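Local coordinates for cytochrome P450 CYP260B1 (Sorangium cellulosum, PDB 5HIW), which belongs to the cytochrome P450 superfamily of heme proteins and holds an iron protoporphyrin IX in a mainly helical fold, at residues A[277-282]-A[298-303]. Numbering follows the deposited sequence.
Sequences GIVRFV and ILYLSL. With HEM (protoporphyrin IX containing Fe), chain B.
Ile278 and Leu301 are a hydrogen-bonded pair of the antiparallel strands 277-282 and 298-302, with Leu301 N giving a nearly straight 2.7 Å bond to Ile278 O and Ile278 N a longer 3.2 Å bond to Leu301 O. Two further bonds join Arg280 and Leu299 in the same way. Gly277, the residue most covered here, lies close against the Tyr300 ring, its CA 3.5 Å from Tyr300 CZ; having no side chain, it lets the ring lie across the backbone, where Ile278 N sits over one face. On the other face of the sheet Ile278 crosses Leu303 at about a right angle, CG2 being 4.0 Å from Leu303 CD1. With CG1 between its backbone N and carbonyl carbon (chi1 49°), Ile278 brings CD1 near the heme propionate. Beside it, the Arg280 chain bends at chi2 (-72°) and sets its guanidinium edge-on to that carboxylate: NH1 bonds to heme O1A at 2.7 Å and NH2 to heme O2A at 2.8 Å, while NH2 also reaches Val279 O, 3.0 Å away. Leu52 of helix 45-53 touches Ile278, Arg280 and Leu301. The paired, in-plane grip of Arg280 probably offsets the propionate's negative charge and ties the heme edge to the beta sheet.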
loop_
_atom_site.group_PDB
_atom_site.type_symbol
_atom_site.label_atom_id
_atom_site.label_comp_id
_atom_site.label_asym_id
_atom_site.label_seq_id
_atom_site.Cartn_x
_atom_site.Cartn_y
_atom_site.Cartn_z
ATOM N N GLY A 277 -6.471 6.330 -3.664
ATOM C CA GLY A 277 -7.491 6.981 -2.878
ATOM C C GLY A 277 -7.989 6.131 -1.748
ATOM O O GLY A 277 -7.645 4.910 -1.617
ATOM N N ILE A 278 -8.734 6.805 -0.880
ATOM C CA ILE A 278 -9.367 6.196 0.250
ATOM C C ILE A 278 -10.730 6.831 0.425
ATOM O O ILE A 278 -11.016 7.940 -0.120
ATOM C CB ILE A 278 -8.571 6.348 1.557
ATOM C CG1 ILE A 278 -8.161 7.771 1.735
ATOM C CG2 ILE A 278 -7.403 5.389 1.583
ATOM C CD1 ILE A 278 -7.283 8.011 2.935
ATOM N N VAL A 279 -11.549 6.161 1.226
ATOM C CA VAL A 279 -12.912 6.507 1.319
ATOM C C VAL A 279 -13.271 6.943 2.771
ATOM O O VAL A 279 -12.692 6.434 3.733
ATOM C CB VAL A 279 -13.756 5.281 0.937
ATOM C CG1 VAL A 279 -15.200 5.602 1.180
ATOM C CG2 VAL A 279 -13.468 4.882 -0.534
ATOM N N ARG A 280 -14.156 7.938 2.879
ATOM C CA ARG A 280 -14.778 8.399 4.158
ATOM C C ARG A 280 -16.314 8.458 4.065
ATOM O O ARG A 280 -16.876 8.497 2.948
ATOM C CB ARG A 280 -14.213 9.761 4.513
ATOM C CG ARG A 280 -12.683 9.790 4.781
ATOM C CD ARG A 280 -12.415 9.110 6.121
ATOM N NE ARG A 280 -11.054 9.101 6.620
ATOM C CZ ARG A 280 -10.120 8.168 6.350
ATOM N NH1 ARG A 280 -8.931 8.258 6.898
ATOM N NH2 ARG A 280 -10.371 7.207 5.475
ATOM N N PHE A 281 -16.942 8.439 5.234
ATOM C CA PHE A 281 -18.406 8.420 5.438
ATOM C C PHE A 281 -18.768 9.751 6.063
ATOM O O PHE A 281 -18.147 10.169 7.037
ATOM C CB PHE A 281 -18.835 7.282 6.322
ATOM C CG PHE A 281 -20.346 7.264 6.558
ATOM C CD1 PHE A 281 -20.909 8.045 7.578
ATOM C CD2 PHE A 281 -21.195 6.591 5.681
ATOM C CE1 PHE A 281 -22.286 8.105 7.772
ATOM C CE2 PHE A 281 -22.586 6.612 5.893
ATOM C CZ PHE A 281 -23.122 7.384 6.920
ATOM N N VAL A 282 -19.731 10.474 5.449
ATOM C CA VAL A 282 -20.039 11.837 5.918
ATOM C C VAL A 282 -21.108 11.719 6.997
ATOM O O VAL A 282 -22.237 11.368 6.692
ATOM C CB VAL A 282 -20.512 12.713 4.775
ATOM C CG1 VAL A 282 -20.777 14.084 5.247
ATOM C CG2 VAL A 282 -19.456 12.764 3.701
ATOM N N ILE A 298 -20.907 8.730 0.712
ATOM C CA ILE A 298 -19.598 8.057 0.634
ATOM C C ILE A 298 -18.654 8.883 -0.260
ATOM O O ILE A 298 -18.967 9.120 -1.447
ATOM C CB ILE A 298 -19.752 6.649 0.085
ATOM C CG1 ILE A 298 -20.714 5.838 0.996
ATOM C CG2 ILE A 298 -18.387 5.993 -0.040
ATOM C CD1 ILE A 298 -20.946 4.387 0.572
ATOM N N LEU A 299 -17.534 9.336 0.320
ATOM C CA LEU A 299 -16.601 10.312 -0.265
ATOM C C LEU A 299 -15.241 9.672 -0.541
ATOM O O LEU A 299 -14.699 8.984 0.330
ATOM C CB LEU A 299 -16.455 11.454 0.696
ATOM C CG LEU A 299 -15.755 12.705 0.265
ATOM C CD1 LEU A 299 -16.535 13.381 -0.893
ATOM C CD2 LEU A 299 -15.588 13.657 1.426
ATOM N N TYR A 300 -14.729 9.837 -1.771
ATOM C CA TYR A 300 -13.452 9.339 -2.152
ATOM C C TYR A 300 -12.429 10.481 -2.177
ATOM O O TYR A 300 -12.613 11.531 -2.854
ATOM C CB TYR A 300 -13.567 8.630 -3.515
ATOM C CG TYR A 300 -12.330 7.945 -4.091
ATOM C CD1 TYR A 300 -11.377 8.628 -4.798
ATOM C CD2 TYR A 300 -12.140 6.624 -3.898
ATOM C CE1 TYR A 300 -10.267 7.968 -5.321
ATOM C CE2 TYR A 300 -11.057 5.958 -4.417
ATOM C CZ TYR A 300 -10.162 6.603 -5.154
ATOM O OH TYR A 300 -9.080 5.940 -5.642
ATOM N N LEU A 301 -11.287 10.234 -1.543
ATOM C CA LEU A 301 -10.195 11.240 -1.461
ATOM C C LEU A 301 -9.037 10.836 -2.342
ATOM O O LEU A 301 -8.509 9.727 -2.205
ATOM C CB LEU A 301 -9.700 11.355 -0.012
ATOM C CG LEU A 301 -10.745 11.552 1.085
ATOM C CD1 LEU A 301 -10.120 11.637 2.468
ATOM C CD2 LEU A 301 -11.448 12.866 0.802
ATOM N N SER A 302 -8.675 11.677 -3.309
ATOM C CA SER A 302 -7.535 11.424 -4.127
ATOM C C SER A 302 -6.242 11.607 -3.319
ATOM O O SER A 302 -6.003 12.648 -2.716
ATOM C CB SER A 302 -7.429 12.378 -5.306
ATOM O OG SER A 302 -6.237 12.104 -6.066
ATOM N N LEU A 303 -5.438 10.574 -3.296
ATOM C CA LEU A 303 -4.126 10.631 -2.655
ATOM C C LEU A 303 -3.046 10.925 -3.674
ATOM O O LEU A 303 -1.884 10.910 -3.338
ATOM C CB LEU A 303 -3.879 9.344 -1.890
ATOM C CG LEU A 303 -4.883 8.998 -0.805
ATOM C CD1 LEU A 303 -4.608 7.650 -0.118
ATOM C CD2 LEU A 303 -5.049 10.015 0.286
HETATM C CHA HEM B . -3.600 2.467 6.760
HETATM C CHB HEM B . -1.390 2.826 2.445
HETATM C CHC HEM B . 1.615 -0.704 3.687
HETATM C CHD HEM B . -1.200 -1.625 7.453
HETATM C C1A HEM B . -3.232 2.926 5.527
HETATM C C2A HEM B . -3.810 4.027 4.839
HETATM C C3A HEM B . -3.162 4.155 3.638
HETATM C C4A HEM B . -2.258 3.048 3.534
HETATM C CMA HEM B . -3.468 5.206 2.552
HETATM C CAA HEM B . -4.846 4.993 5.402
HETATM C CBA HEM B . -6.249 4.372 5.297
HETATM C CGA HEM B . -7.331 5.353 5.584
HETATM O O1A HEM B . -7.054 6.459 6.154
HETATM O O2A HEM B . -8.472 5.169 5.092
HETATM C C1B HEM B . -0.433 1.887 2.380
HETATM C C2B HEM B . 0.510 1.825 1.298
HETATM C C3B HEM B . 1.379 0.819 1.673
HETATM C C4B HEM B . 0.932 0.262 2.952
HETATM C CMB HEM B . 0.577 2.609 -0.026
HETATM C CAB HEM B . 2.458 0.404 0.810
HETATM C CBB HEM B . 3.173 -0.670 0.828
HETATM C C1C HEM B . 1.110 -1.278 4.853
HETATM C C2C HEM B . 1.774 -2.357 5.519
HETATM C C3C HEM B . 0.957 -2.616 6.586
HETATM C C4C HEM B . -0.181 -1.757 6.534
HETATM C CMC HEM B . 3.068 -2.928 4.991
HETATM C CAC HEM B . 1.149 -3.621 7.649
HETATM C CBC HEM B . 2.366 -3.998 8.011
HETATM C C1D HEM B . -2.070 -0.543 7.532
HETATM C C2D HEM B . -3.034 -0.466 8.662
HETATM C C3D HEM B . -3.710 0.661 8.475
HETATM C C4D HEM B . -3.136 1.273 7.266
HETATM C CMD HEM B . -3.281 -1.494 9.749
HETATM C CAD HEM B . -4.784 1.285 9.382
HETATM C CBD HEM B . -4.094 2.247 10.330
HETATM C CGD HEM B . -5.063 2.911 11.318
HETATM O O1D HEM B . -6.309 2.999 11.091
HETATM O O2D HEM B . -4.631 3.417 12.407
HETATM N NA HEM B . -2.250 2.352 4.692
HETATM N NB HEM B . -0.058 1.043 3.369
HETATM N NC HEM B . 0.006 -0.886 5.473
HETATM N ND HEM B . -2.184 0.521 6.702
HETATM FE FE HEM B . -1.126 0.795 5.097
HETATM O O HOH W 1 -2.627 -0.527 3.972
#